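Local coordinates for protein metallocarboxypeptidase (Trypanosoma cruzi, PDB 3DWC) that probably removes single amino acids other than proline from the C-terminal ends of peptides, as a metal-dependent carboxypeptidase of the M32 family, at residues E99-R104 and I136-E141; N123-F128 and G405-V410; V247-K252 and H267-A272; V296-S301 and P421-G426. All coordinates share one frame; numbering follows the deposited sequence.

Contact 1. Residues E99-R104 and I136-E141; sequences EEFVER and IALFRE
Phe101 and Leu138 carry the apolar half of this helix pairing, their side chains meeting from opposite directions. CZ of Phe101 lies 3.3 Å from CD1 of Leu138, and CD2 of the same leucine sits beside CE1 of the ring, so both methyls lie against the far end of the phenyl from the same side of its plane. Glu141 slides past that ring, its carboxylate turned 87° to it, and OE1 comes to the ring edge, 3.5 Å from Phe101 CE1.

The polar half is a salt-bridge network. The carboxylate of Glu141, on an extended chain, meets Arg104 twice: NH1 lies 2.7 Å from OE1, though the bond is bent (116°) and weak, and NH2 makes a longer weak bond to OE2. On its own helix Arg104 is also held by Glu100, whose OE1 offers its syn lone pair to Arg104 NH2 at 3.1 Å. One guanidinium thus bridges two carboxylates.

The pair joins helix 99-122 to helix 125-147, consecutive in the chain; segments 99-104 and 136-141 run nearly antiparallel (151°), their axes 11.8 Å apart at closest approach. Phe101 also packs on Glu142 and Leu145, while Ile136, Phe139 and Arg140 pack against helix 358-374.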
loop_
_atom_site.group_PDB
_atom_site.type_symbol
_atom_site.label_atom_id
_atom_site.label_comp_id
_atom_site.label_asym_id
_atom_site.label_seq_id
_atom_site.Cartn_x
_atom_site.Cartn_y
_atom_site.Cartn_z
ATOM N N GLU B 99 19.200 21.732 9.647
ATOM C CA GLU B 99 18.028 21.671 8.766
ATOM C C GLU B 99 18.219 22.507 7.510
ATOM O O GLU B 99 17.683 22.182 6.452
ATOM C CB GLU B 99 16.766 22.106 9.515
ATOM C CG GLU B 99 16.473 21.254 10.755
ATOM C CD GLU B 99 15.090 21.476 11.328
ATOM O OE1 GLU B 99 14.589 20.555 12.008
ATOM O OE2 GLU B 99 14.504 22.563 11.111
ATOM N N GLU B 100 19.003 23.574 7.649
ATOM C CA GLU B 100 19.405 24.438 6.538
ATOM C C GLU B 100 20.182 23.638 5.488
ATOM O O GLU B 100 19.900 23.722 4.297
ATOM C CB GLU B 100 20.227 25.623 7.085
ATOM C CG GLU B 100 20.807 26.580 6.043
ATOM C CD GLU B 100 22.047 26.021 5.349
ATOM O OE1 GLU B 100 22.141 26.156 4.106
ATOM O OE2 GLU B 100 22.913 25.436 6.043
ATOM N N PHE B 101 21.153 22.852 5.941
ATOM C CA PHE B 101 21.877 21.945 5.048
ATOM C C PHE B 101 20.936 20.923 4.422
ATOM O O PHE B 101 20.965 20.707 3.221
ATOM C CB PHE B 101 22.981 21.211 5.802
ATOM C CG PHE B 101 23.803 20.329 4.932
ATOM C CD1 PHE B 101 24.987 20.787 4.388
ATOM C CD2 PHE B 101 23.385 19.042 4.632
ATOM C CE1 PHE B 101 25.749 19.973 3.575
ATOM C CE2 PHE B 101 24.141 18.232 3.809
ATOM C CZ PHE B 101 25.326 18.703 3.285
ATOM N N VAL B 102 20.107 20.305 5.261
ATOM C CA VAL B 102 19.164 19.279 4.819
ATOM C C VAL B 102 18.264 19.750 3.668
ATOM O O VAL B 102 18.190 19.079 2.648
ATOM C CB VAL B 102 18.320 18.736 6.016
ATOM C CG1 VAL B 102 17.101 17.951 5.544
ATOM C CG2 VAL B 102 19.183 17.876 6.910
ATOM N N GLU B 103 17.602 20.902 3.828
ATOM C CA GLU B 103 16.731 21.447 2.772
ATOM C C GLU B 103 17.509 21.797 1.512
ATOM O O GLU B 103 17.031 21.571 0.401
ATOM C CB GLU B 103 15.936 22.672 3.261
ATOM C CG GLU B 103 14.451 22.382 3.514
ATOM C CD GLU B 103 13.637 22.287 2.214
ATOM O OE1 GLU B 103 13.368 21.156 1.751
ATOM O OE2 GLU B 103 13.270 23.343 1.652
ATOM N N ARG B 104 18.709 22.338 1.693
ATOM C CA ARG B 104 19.604 22.619 0.569
ATOM C C ARG B 104 19.999 21.349 -0.195
ATOM O O ARG B 104 20.034 21.340 -1.434
ATOM C CB ARG B 104 20.869 23.306 1.070
ATOM C CG ARG B 104 21.682 23.970 -0.038
ATOM C CD ARG B 104 23.170 24.022 0.291
ATOM N NE ARG B 104 23.457 24.341 1.691
ATOM C CZ ARG B 104 24.688 24.484 2.181
ATOM N NH1 ARG B 104 25.745 24.352 1.383
ATOM N NH2 ARG B 104 24.870 24.782 3.468
ATOM N N ILE B 136 29.584 17.510 -5.391
ATOM C CA ILE B 136 30.859 17.192 -4.772
ATOM C C ILE B 136 31.190 18.164 -3.634
ATOM O O ILE B 136 31.813 17.766 -2.651
ATOM C CB ILE B 136 32.026 17.151 -5.817
ATOM C CG1 ILE B 136 31.782 16.062 -6.864
ATOM C CG2 ILE B 136 33.384 16.895 -5.142
ATOM C CD1 ILE B 136 31.746 14.647 -6.298
ATOM N N ALA B 137 30.785 19.429 -3.752
ATOM C CA ALA B 137 31.034 20.397 -2.678
ATOM C C ALA B 137 30.095 20.156 -1.500
ATOM O O ALA B 137 30.481 20.319 -0.349
ATOM C CB ALA B 137 30.892 21.821 -3.196
ATOM N N LEU B 138 28.859 19.769 -1.808
ATOM C CA LEU B 138 27.862 19.398 -0.793
ATOM C C LEU B 138 28.286 18.144 0.003
ATOM O O LEU B 138 28.171 18.116 1.243
ATOM C CB LEU B 138 26.503 19.155 -1.467
ATOM C CG LEU B 138 25.205 19.220 -0.656
ATOM C CD1 LEU B 138 24.985 17.940 0.130
ATOM C CD2 LEU B 138 25.162 20.412 0.266
ATOM N N PHE B 139 28.771 17.124 -0.719
ATOM C CA PHE B 139 29.243 15.864 -0.115
ATOM C C PHE B 139 30.413 16.097 0.800
ATOM O O PHE B 139 30.476 15.510 1.890
ATOM C CB PHE B 139 29.702 14.860 -1.183
ATOM C CG PHE B 139 28.614 14.343 -2.066
ATOM C CD1 PHE B 139 28.872 14.074 -3.397
ATOM C CD2 PHE B 139 27.330 14.076 -1.568
ATOM C CE1 PHE B 139 27.889 13.577 -4.218
ATOM C CE2 PHE B 139 26.353 13.575 -2.383
ATOM C CZ PHE B 139 26.623 13.333 -3.705
ATOM N N ARG B 140 31.357 16.927 0.346
ATOM C CA ARG B 140 32.514 17.303 1.165
ATOM C C ARG B 140 32.063 18.014 2.428
ATOM O O ARG B 140 32.653 17.826 3.502
ATOM C CB ARG B 140 33.466 18.230 0.405
ATOM C CG ARG B 140 34.246 17.584 -0.739
ATOM C CD ARG B 140 34.925 18.656 -1.600
ATOM N NE ARG B 140 35.630 18.097 -2.759
ATOM C CZ ARG B 140 36.208 18.826 -3.711
ATOM N NH1 ARG B 140 36.838 18.228 -4.725
ATOM N NH2 ARG B 140 36.156 20.154 -3.664
ATOM N N GLU B 141 31.026 18.844 2.287
ATOM C CA GLU B 141 30.458 19.578 3.414
ATOM C C GLU B 141 29.700 18.620 4.310
ATOM O O GLU B 141 29.764 18.720 5.540
ATOM C CB GLU B 141 29.517 20.684 2.932
ATOM C CG GLU B 141 28.996 21.581 4.069
ATOM C CD GLU B 141 28.102 22.711 3.582
ATOM O OE1 GLU B 141 27.639 22.656 2.421
ATOM O OE2 GLU B 141 27.856 23.648 4.378
#

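Contact 2. Residues N123-F128 and G405-V410; sequences NDFAGF and GCLQDV
Leu407 and Cys406 meet Phe125 and Phe128 in a contact without a single hydrogen bond between the two segments. Its apolar part centres on Leu407, whose CD2 lies 3.7 Å from Phe128 CD2 and 3.9 Å from Phe125 CD1. The methyl arrives at the edge of the Phe125 ring, near its plane, but obliquely to that of Phe128. The other branch, CD1, rests against the backbone, 4.0 Å from Asp124 N, where the chain passes from one helix to the next.

A sulfur-aromatic contact adds to this. Cys406 SG stands 3.5 Å from Phe125 CD1 and 4.4 Å from the ring centroid, at 49° to the ring normal and therefore neither over the face nor at the edge. With chi1 at 61°, SG is lodged between the backbone N and the carbonyl carbon, which directs it to the phenyl.

The two backbones are shaped by turns. Asn123 takes a positive phi and closes helix 99-122 with a Schellman motif, after which helix 125-147 begins; opposite it, residues 405 to 408 form a type I beta turn, with Gln408 N bonded to Gly405 O at 3.3 Å. Polar ties run alongside: Asn123 bonds to Lys403 and Gly400, and Leu407 O accepts from Trp116.

Chemically, then, the two segments meet through dispersion and sulfur-aromatic packing alone, while the directional bonds lie around them: those of Asn123 tie the turn between the helices to the loop that precedes helix 421-441, and that of Trp116 ties the loop to helix 99-122.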
loop_
_atom_site.group_PDB
_atom_site.type_symbol
_atom_site.label_atom_id
_atom_site.label_comp_id
_atom_site.label_asym_id
_atom_site.label_seq_id
_atom_site.Cartn_x
_atom_site.Cartn_y
_atom_site.Cartn_z
ATOM N N ASN B 123 24.469 12.090 -23.557
ATOM C CA ASN B 123 25.939 11.970 -23.541
ATOM C C ASN B 123 26.662 13.301 -23.244
ATOM O O ASN B 123 27.749 13.564 -23.766
ATOM C CB ASN B 123 26.451 11.350 -24.856
ATOM C CG ASN B 123 27.854 10.723 -24.730
ATOM O OD1 ASN B 123 28.440 10.642 -23.643
ATOM N ND2 ASN B 123 28.397 10.298 -25.860
ATOM N N ASP B 124 26.069 14.112 -22.370
ATOM C CA ASP B 124 26.480 15.506 -22.178
ATOM C C ASP B 124 27.013 15.768 -20.772
ATOM O O ASP B 124 26.281 16.192 -19.874
ATOM C CB ASP B 124 25.294 16.428 -22.448
ATOM C CG ASP B 124 25.700 17.906 -22.549
ATOM O OD1 ASP B 124 26.859 18.195 -22.929
ATOM O OD2 ASP B 124 24.849 18.771 -22.253
ATOM N N PHE B 125 28.301 15.515 -20.583
ATOM C CA PHE B 125 28.903 15.646 -19.258
ATOM C C PHE B 125 29.044 17.116 -18.889
ATOM O O PHE B 125 28.866 17.501 -17.729
ATOM C CB PHE B 125 30.273 14.988 -19.214
ATOM C CG PHE B 125 30.964 15.171 -17.902
ATOM C CD1 PHE B 125 30.630 14.372 -16.820
ATOM C CD2 PHE B 125 31.927 16.160 -17.737
ATOM C CE1 PHE B 125 31.253 14.550 -15.603
ATOM C CE2 PHE B 125 32.555 16.342 -16.519
ATOM C CZ PHE B 125 32.226 15.540 -15.457
ATOM N N ALA B 126 29.410 17.901 -19.889
ATOM C CA ALA B 126 29.536 19.374 -19.806
ATOM C C ALA B 126 28.285 20.116 -19.296
ATOM O O ALA B 126 28.407 21.093 -18.547
ATOM C CB ALA B 126 29.928 19.898 -21.133
ATOM N N GLY B 127 27.102 19.651 -19.703
ATOM C CA GLY B 127 25.838 20.123 -19.130
ATOM C C GLY B 127 25.584 19.639 -17.703
ATOM O O GLY B 127 24.857 20.291 -16.938
ATOM N N PHE B 128 26.168 18.501 -17.337
ATOM C CA PHE B 128 26.033 17.989 -15.975
ATOM C C PHE B 128 27.008 18.683 -15.039
ATOM O O PHE B 128 26.676 18.956 -13.895
ATOM C CB PHE B 128 26.256 16.479 -15.936
ATOM C CG PHE B 128 25.921 15.850 -14.598
ATOM C CD1 PHE B 128 24.642 15.977 -14.049
ATOM C CD2 PHE B 128 26.875 15.130 -13.895
ATOM C CE1 PHE B 128 24.325 15.401 -12.814
ATOM C CE2 PHE B 128 26.563 14.544 -12.654
ATOM C CZ PHE B 128 25.286 14.689 -12.114
ATOM N N GLY B 405 29.828 5.815 -19.591
ATOM C CA GLY B 405 30.975 6.049 -18.721
ATOM C C GLY B 405 30.502 6.634 -17.406
ATOM O O GLY B 405 29.650 6.048 -16.744
ATOM N N CYS B 406 31.022 7.807 -17.038
ATOM C CA CYS B 406 30.771 8.395 -15.706
ATOM C C CYS B 406 29.329 8.794 -15.405
ATOM O O CYS B 406 28.956 8.860 -14.234
ATOM C CB CYS B 406 31.736 9.568 -15.410
ATOM S SG CYS B 406 31.660 11.003 -16.509
ATOM N N LEU B 407 28.505 9.007 -16.429
ATOM C CA LEU B 407 27.087 9.381 -16.219
ATOM C C LEU B 407 26.106 8.207 -16.037
ATOM O O LEU B 407 24.909 8.442 -15.856
ATOM C CB LEU B 407 26.572 10.242 -17.383
ATOM C CG LEU B 407 27.247 11.581 -17.692
ATOM C CD1 LEU B 407 26.543 12.225 -18.882
ATOM C CD2 LEU B 407 27.256 12.527 -16.476
ATOM N N GLN B 408 26.582 6.966 -16.101
ATOM C CA GLN B 408 25.683 5.826 -16.133
ATOM C C GLN B 408 24.893 5.578 -14.851
ATOM O O GLN B 408 23.795 5.054 -14.925
ATOM C CB GLN B 408 26.446 4.551 -16.499
ATOM C CG GLN B 408 27.374 4.041 -15.419
ATOM C CD GLN B 408 27.988 2.715 -15.756
ATOM O OE1 GLN B 408 27.617 1.655 -15.201
ATOM N NE2 GLN B 408 28.926 2.742 -16.664
ATOM N N ASP B 409 25.434 5.928 -13.680
ATOM C CA ASP B 409 24.731 5.617 -12.418
ATOM C C ASP B 409 24.022 6.851 -11.816
ATOM O O ASP B 409 24.589 7.948 -11.770
ATOM C CB ASP B 409 25.685 4.996 -11.378
ATOM C CG ASP B 409 26.037 3.537 -11.683
ATOM O OD1 ASP B 409 27.181 3.134 -11.389
ATOM O OD2 ASP B 409 25.179 2.771 -12.195
ATOM N N VAL B 410 22.805 6.621 -11.323
ATOM C CA VAL B 410 21.979 7.646 -10.654
ATOM C C VAL B 410 22.537 8.152 -9.309
ATOM O O VAL B 410 22.256 9.280 -8.885
ATOM C CB VAL B 410 20.545 7.082 -10.378
ATOM C CG1 VAL B 410 20.574 6.051 -9.276
ATOM C CG2 VAL B 410 19.553 8.235 -10.070
#

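Contact 3. Residues V247-K252 and H267-A272; sequences VRITTK and HETGHA. With CO (cobalt (II) ion), chain Q.
Ile249 leans from its strand onto the metal-binding helix, and its side chain can be followed outward atom by atom. CB faces Glu268, 4.1 Å from that residue's CB. The CG2 branch turns to Ala272 and stands 4.1 Å from its CB, a methyl that Val247 CG1 approaches from further back along the strand at 3.7 Å. The other branch leaves through CG1, which a chi1 of 71° places between the backbone N and the carbonyl carbon, and ends at CD1, 4.0 Å from Glu268 CB and 3.6 Å from Thr269 OG1, a hydroxyl whose polar partner is Val265 O.

Helix 259-276 carries the HExxH motif of metallopeptidases; its segment 267-272 runs nearly antiparallel (170°) to strand 247-251, part of the middle strand of a small mixed sheet. His267 and His271, one turn apart, each bind the cobalt ion through NE2 at 2.2 Å, with Glu298 and three waters as further ligands. Glu268, the predicted proton donor/acceptor, has its CB against Ile249, but its chain bends at chi2 (-57°) toward the metal, where OE2 accepts a hydrogen bond of 2.7 Å from water 1, itself bound to the cobalt. His267 ND1 is hydrogen-bonded to Glu305.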
loop_
_atom_site.group_PDB
_atom_site.type_symbol
_atom_site.label_atom_id
_atom_site.label_comp_id
_atom_site.label_asym_id
_atom_site.label_seq_id
_atom_site.Cartn_x
_atom_site.Cartn_y
_atom_site.Cartn_z
ATOM N N VAL B 247 7.503 -8.734 4.125
ATOM C CA VAL B 247 8.627 -8.382 3.255
ATOM C C VAL B 247 8.189 -8.609 1.813
ATOM O O VAL B 247 7.738 -9.680 1.478
ATOM C CB VAL B 247 9.889 -9.235 3.560
ATOM C CG1 VAL B 247 11.070 -8.886 2.496
ATOM C CG2 VAL B 247 10.307 -9.028 4.945
ATOM N N ARG B 248 8.294 -7.583 0.991
ATOM C CA ARG B 248 7.730 -7.553 -0.328
ATOM C C ARG B 248 8.865 -7.247 -1.328
ATOM O O ARG B 248 9.453 -6.163 -1.307
ATOM C CB ARG B 248 6.612 -6.486 -0.426
ATOM C CG ARG B 248 5.497 -6.742 0.582
ATOM C CD ARG B 248 4.266 -5.909 0.328
ATOM N NE ARG B 248 3.264 -6.167 1.361
ATOM C CZ ARG B 248 2.089 -5.565 1.387
ATOM N NH1 ARG B 248 1.786 -4.699 0.451
ATOM N NH2 ARG B 248 1.256 -5.759 2.393
ATOM N N ILE B 249 9.122 -8.228 -2.193
ATOM C CA ILE B 249 10.126 -8.158 -3.208
ATOM C C ILE B 249 9.467 -8.064 -4.584
ATOM O O ILE B 249 8.342 -8.469 -4.774
ATOM C CB ILE B 249 11.084 -9.356 -3.133
ATOM C CG1 ILE B 249 10.448 -10.666 -3.570
ATOM C CG2 ILE B 249 11.621 -9.554 -1.728
ATOM C CD1 ILE B 249 11.534 -11.692 -3.835
ATOM N N THR B 250 10.187 -7.509 -5.546
ATOM C CA THR B 250 9.671 -7.422 -6.895
ATOM C C THR B 250 10.718 -7.870 -7.922
ATOM O O THR B 250 11.905 -8.089 -7.600
ATOM C CB THR B 250 9.298 -6.002 -7.227
ATOM O OG1 THR B 250 10.480 -5.228 -7.217
ATOM C CG2 THR B 250 8.306 -5.449 -6.217
ATOM N N THR B 251 10.246 -7.974 -9.161
ATOM C CA THR B 251 11.053 -8.335 -10.292
ATOM C C THR B 251 10.333 -7.846 -11.534
ATOM O O THR B 251 9.299 -7.196 -11.486
ATOM C CB THR B 251 11.271 -9.867 -10.385
ATOM O OG1 THR B 251 12.273 -10.149 -11.363
ATOM C CG2 THR B 251 9.953 -10.591 -10.798
ATOM N N LYS B 252 10.878 -8.201 -12.668
ATOM C CA LYS B 252 10.372 -7.694 -13.929
ATOM C C LYS B 252 10.701 -8.785 -14.934
ATOM O O LYS B 252 11.732 -9.424 -14.812
ATOM C CB LYS B 252 11.128 -6.433 -14.235
ATOM C CG LYS B 252 10.584 -5.598 -15.367
ATOM C CD LYS B 252 11.730 -5.045 -16.220
ATOM C CE LYS B 252 12.747 -4.203 -15.394
ATOM N NZ LYS B 252 13.930 -3.691 -16.238
ATOM N N HIS B 267 18.513 -13.179 -5.656
ATOM C CA HIS B 267 19.186 -12.065 -4.973
ATOM C C HIS B 267 18.278 -11.379 -3.920
ATOM O O HIS B 267 18.641 -11.208 -2.763
ATOM C CB HIS B 267 19.635 -11.049 -6.054
ATOM C CG HIS B 267 20.460 -9.932 -5.514
ATOM N ND1 HIS B 267 21.835 -9.904 -5.625
ATOM C CD2 HIS B 267 20.112 -8.820 -4.823
ATOM C CE1 HIS B 267 22.301 -8.830 -5.002
ATOM N NE2 HIS B 267 21.274 -8.158 -4.508
ATOM N N GLU B 268 17.078 -10.972 -4.329
ATOM C CA GLU B 268 16.180 -10.288 -3.423
ATOM C C GLU B 268 15.650 -11.202 -2.350
ATOM O O GLU B 268 15.452 -10.782 -1.244
ATOM C CB GLU B 268 15.025 -9.672 -4.193
ATOM C CG GLU B 268 15.448 -8.689 -5.230
ATOM C CD GLU B 268 16.290 -7.536 -4.697
ATOM O OE1 GLU B 268 16.076 -7.107 -3.543
ATOM O OE2 GLU B 268 17.159 -7.020 -5.467
ATOM N N THR B 269 15.445 -12.461 -2.675
ATOM C CA THR B 269 15.073 -13.434 -1.675
ATOM C C THR B 269 16.181 -13.549 -0.634
ATOM O O THR B 269 15.901 -13.691 0.544
ATOM C CB THR B 269 14.693 -14.777 -2.320
ATOM O OG1 THR B 269 13.593 -14.559 -3.171
ATOM C CG2 THR B 269 14.292 -15.888 -1.267
ATOM N N GLY B 270 17.440 -13.441 -1.038
ATOM C CA GLY B 270 18.523 -13.496 -0.044
ATOM C C GLY B 270 18.444 -12.332 0.952
ATOM O O GLY B 270 18.670 -12.533 2.122
ATOM N N HIS B 271 18.181 -11.114 0.456
ATOM C CA HIS B 271 17.873 -9.940 1.303
ATOM C C HIS B 271 16.659 -10.231 2.223
ATOM O O HIS B 271 16.721 -10.030 3.449
ATOM C CB HIS B 271 17.550 -8.699 0.451
ATOM C CG HIS B 271 18.731 -8.027 -0.192
ATOM N ND1 HIS B 271 19.799 -7.529 0.516
ATOM C CD2 HIS B 271 18.952 -7.672 -1.479
ATOM C CE1 HIS B 271 20.670 -6.977 -0.315
ATOM N NE2 HIS B 271 20.172 -7.040 -1.529
ATOM N N ALA B 272 15.571 -10.757 1.625
ATOM C CA ALA B 272 14.327 -11.048 2.335
ATOM C C ALA B 272 14.511 -11.970 3.511
ATOM O O ALA B 272 13.873 -11.782 4.568
ATOM C CB ALA B 272 13.282 -11.653 1.370
HETATM CO CO CO Q . 21.145 -6.274 -3.338
HETATM O O HOH W 1 19.314 -5.659 -4.507
HETATM O O HOH W 2 22.094 -5.409 -4.599
HETATM O O HOH W 3 21.113 -4.153 -2.836
#

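Contact 4. Residues V296-S301 and P421-G426. With CO (cobalt (II) ion), chain Q.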
loop_
_atom_site.group_PDB
_atom_site.type_symbol
_atom_site.label_atom_id
_atom_site.label_comp_id
_atom_site.label_asym_id
_atom_site.label_seq_id
_atom_site.Cartn_x
_atom_site.Cartn_y
_atom_site.Cartn_z
ATOM N N VAL B 296 26.785 -6.217 5.037
ATOM C CA VAL B 296 26.200 -7.441 5.572
ATOM C C VAL B 296 24.918 -7.825 4.824
ATOM O O VAL B 296 24.772 -8.978 4.459
ATOM C CB VAL B 296 26.031 -7.407 7.119
ATOM C CG1 VAL B 296 25.341 -8.695 7.617
ATOM C CG2 VAL B 296 27.381 -7.173 7.769
ATOM N N HIS B 297 24.085 -6.856 4.444
ATOM C CA HIS B 297 22.841 -7.153 3.710
ATOM C C HIS B 297 23.133 -7.740 2.324
ATOM O O HIS B 297 22.607 -8.810 1.953
ATOM C CB HIS B 297 21.985 -5.891 3.596
ATOM C CG HIS B 297 20.541 -6.131 3.852
ATOM N ND1 HIS B 297 19.853 -7.171 3.271
ATOM C CD2 HIS B 297 19.689 -5.553 4.727
ATOM C CE1 HIS B 297 18.605 -7.164 3.705
ATOM N NE2 HIS B 297 18.480 -6.191 4.596
ATOM N N GLU B 298 24.007 -7.067 1.574
ATOM C CA GLU B 298 24.381 -7.498 0.223
ATOM C C GLU B 298 25.187 -8.793 0.305
ATOM O O GLU B 298 25.202 -9.570 -0.645
ATOM C CB GLU B 298 25.154 -6.371 -0.511
ATOM C CG GLU B 298 25.457 -6.673 -1.958
ATOM C CD GLU B 298 24.230 -6.603 -2.873
ATOM O OE1 GLU B 298 24.413 -6.625 -4.118
ATOM O OE2 GLU B 298 23.105 -6.489 -2.368
ATOM N N GLY B 299 25.781 -9.074 1.472
ATOM C CA GLY B 299 26.369 -10.378 1.728
ATOM C C GLY B 299 25.366 -11.519 1.767
ATOM O O GLY B 299 25.659 -12.657 1.351
ATOM N N GLN B 300 24.189 -11.243 2.294
ATOM C CA GLN B 300 23.084 -12.168 2.224
ATOM C C GLN B 300 22.470 -12.308 0.828
ATOM O O GLN B 300 22.144 -13.417 0.402
ATOM C CB GLN B 300 22.023 -11.773 3.250
ATOM C CG GLN B 300 22.552 -11.588 4.703
ATOM C CD GLN B 300 23.573 -12.599 5.165
ATOM O OE1 GLN B 300 23.264 -13.778 5.383
ATOM N NE2 GLN B 300 24.823 -12.152 5.287
ATOM N N SER B 301 22.283 -11.225 0.095
ATOM C CA SER B 301 21.740 -11.372 -1.249
ATOM C C SER B 301 22.698 -12.176 -2.133
ATOM O O SER B 301 22.298 -13.027 -2.966
ATOM C CB SER B 301 21.487 -9.997 -1.837
ATOM O OG SER B 301 22.664 -9.240 -1.736
ATOM N N PRO B 421 31.011 1.288 -2.406
ATOM C CA PRO B 421 31.913 0.266 -1.922
ATOM C C PRO B 421 31.240 -0.913 -1.243
ATOM O O PRO B 421 31.786 -2.025 -1.225
ATOM C CB PRO B 421 32.782 1.032 -0.903
ATOM C CG PRO B 421 32.686 2.406 -1.266
ATOM C CD PRO B 421 31.371 2.614 -1.873
ATOM N N THR B 422 30.057 -0.682 -0.679
ATOM C CA THR B 422 29.362 -1.718 0.101
ATOM C C THR B 422 28.989 -2.958 -0.734
ATOM O O THR B 422 28.838 -4.023 -0.201
ATOM C CB THR B 422 28.102 -1.147 0.799
ATOM O OG1 THR B 422 27.072 -0.916 -0.168
ATOM C CG2 THR B 422 28.459 0.139 1.577
ATOM N N TYR B 423 28.811 -2.787 -2.033
ATOM C CA TYR B 423 28.550 -3.895 -2.926
ATOM C C TYR B 423 29.652 -4.924 -2.891
ATOM O O TYR B 423 29.373 -6.110 -2.700
ATOM C CB TYR B 423 28.424 -3.390 -4.368
ATOM C CG TYR B 423 27.191 -2.615 -4.692
ATOM C CD1 TYR B 423 25.983 -3.247 -4.923
ATOM C CD2 TYR B 423 27.262 -1.224 -4.931
ATOM C CE1 TYR B 423 24.795 -2.486 -5.288
ATOM C CE2 TYR B 423 26.107 -0.466 -5.278
ATOM C CZ TYR B 423 24.898 -1.105 -5.465
ATOM O OH TYR B 423 23.819 -0.338 -5.818
ATOM N N SER B 424 30.907 -4.495 -3.045
ATOM C CA SER B 424 32.024 -5.461 -3.018
ATOM C C SER B 424 32.244 -5.962 -1.629
ATOM O O SER B 424 32.617 -7.118 -1.476
ATOM C CB SER B 424 33.328 -4.880 -3.595
ATOM O OG SER B 424 33.206 -4.538 -4.981
ATOM N N LEU B 425 32.013 -5.129 -0.593
ATOM C CA LEU B 425 32.039 -5.657 0.785
ATOM C C LEU B 425 31.025 -6.785 0.954
ATOM O O LEU B 425 31.281 -7.797 1.629
ATOM C CB LEU B 425 31.763 -4.553 1.824
ATOM C CG LEU B 425 32.688 -3.348 1.851
ATOM C CD1 LEU B 425 32.141 -2.312 2.875
ATOM C CD2 LEU B 425 34.203 -3.724 2.118
ATOM N N GLY B 426 29.858 -6.625 0.335
ATOM C CA GLY B 426 28.837 -7.698 0.313
ATOM C C GLY B 426 29.316 -8.967 -0.342
ATOM O O GLY B 426 29.116 -10.114 0.191
HETATM CO CO CO Q . 21.145 -6.274 -3.338
HETATM O O HOH W 2 22.094 -5.409 -4.599
HETATM O O HOH W 1 19.314 -5.659 -4.507
HETATM O O HOH W 3 21.113 -4.153 -2.836
#
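The Tyr423 ring and the Glu298 carboxylate meet nearly at right angles, their planes 84° apart: OE1 of Glu298 lies in the plane of the ring, at its edge, 3.8 Å from Tyr423 CD1. The other carboxylate oxygen faces the metal. OE2 of Glu298 binds the cobalt ion at 2.2 Å, completing with His267 and His271 the protein ligands of an HExxH metallopeptidase site, in which the glutamate comes from a helix following the one that bears the histidines. Three waters, one of them 2.7 Å from Glu298 OE1, fill out the coordination.

The carboxylate reaches the ion by a bent route. CG stands anti to the backbone N (chi1 -174°), which brings it alongside Tyr423 O, and chi2 then folds the chain round to the metal. Ser301 OG, three residues on in the same helix, donates to Glu298 O at 2.8 Å, tilted out of the carbonyl plane. Tyr423 OH has a weak bond to His411.

The backbones themselves pack closely. Segments 296-301 and 421-426, on helices 294-309 and 421-441, cross at -52° with their axes only 7.4 Å apart, an approach that two glycines permit: the CA atoms of Gly299 and Gly426 are 3.9 Å apart, and the CA of Gly426 lies against C and CB of Glu298. At the crossing itself, a CA-H...O contact joins Gly299 CA to Gly426 O at 3.2 Å.

Overall arrangement
The contacts fall into two pairs in a largely helical chain: 1 and 2 near the outside, 3 and 4 nearer the centre. Contacts 1 and 2, with centres 21 Å apart, share helix 125-147 and lie well away from the metal. Contacts 3 and 4, 15 Å apart between centres, touch each other and both reach the cobalt ion, through the successive helices 259-276 and 294-309. Along the chain contacts 1 and 2 cross, since 123-128 lies between the segments of contact 1; contact 3 lies wholly within the span that contact 2 bridges, and contact 4 crosses contact 2. The metal ligands thus come from two successive helices, while residues 405-426 return from far along the chain to pack on helices 125-147 and 294-309.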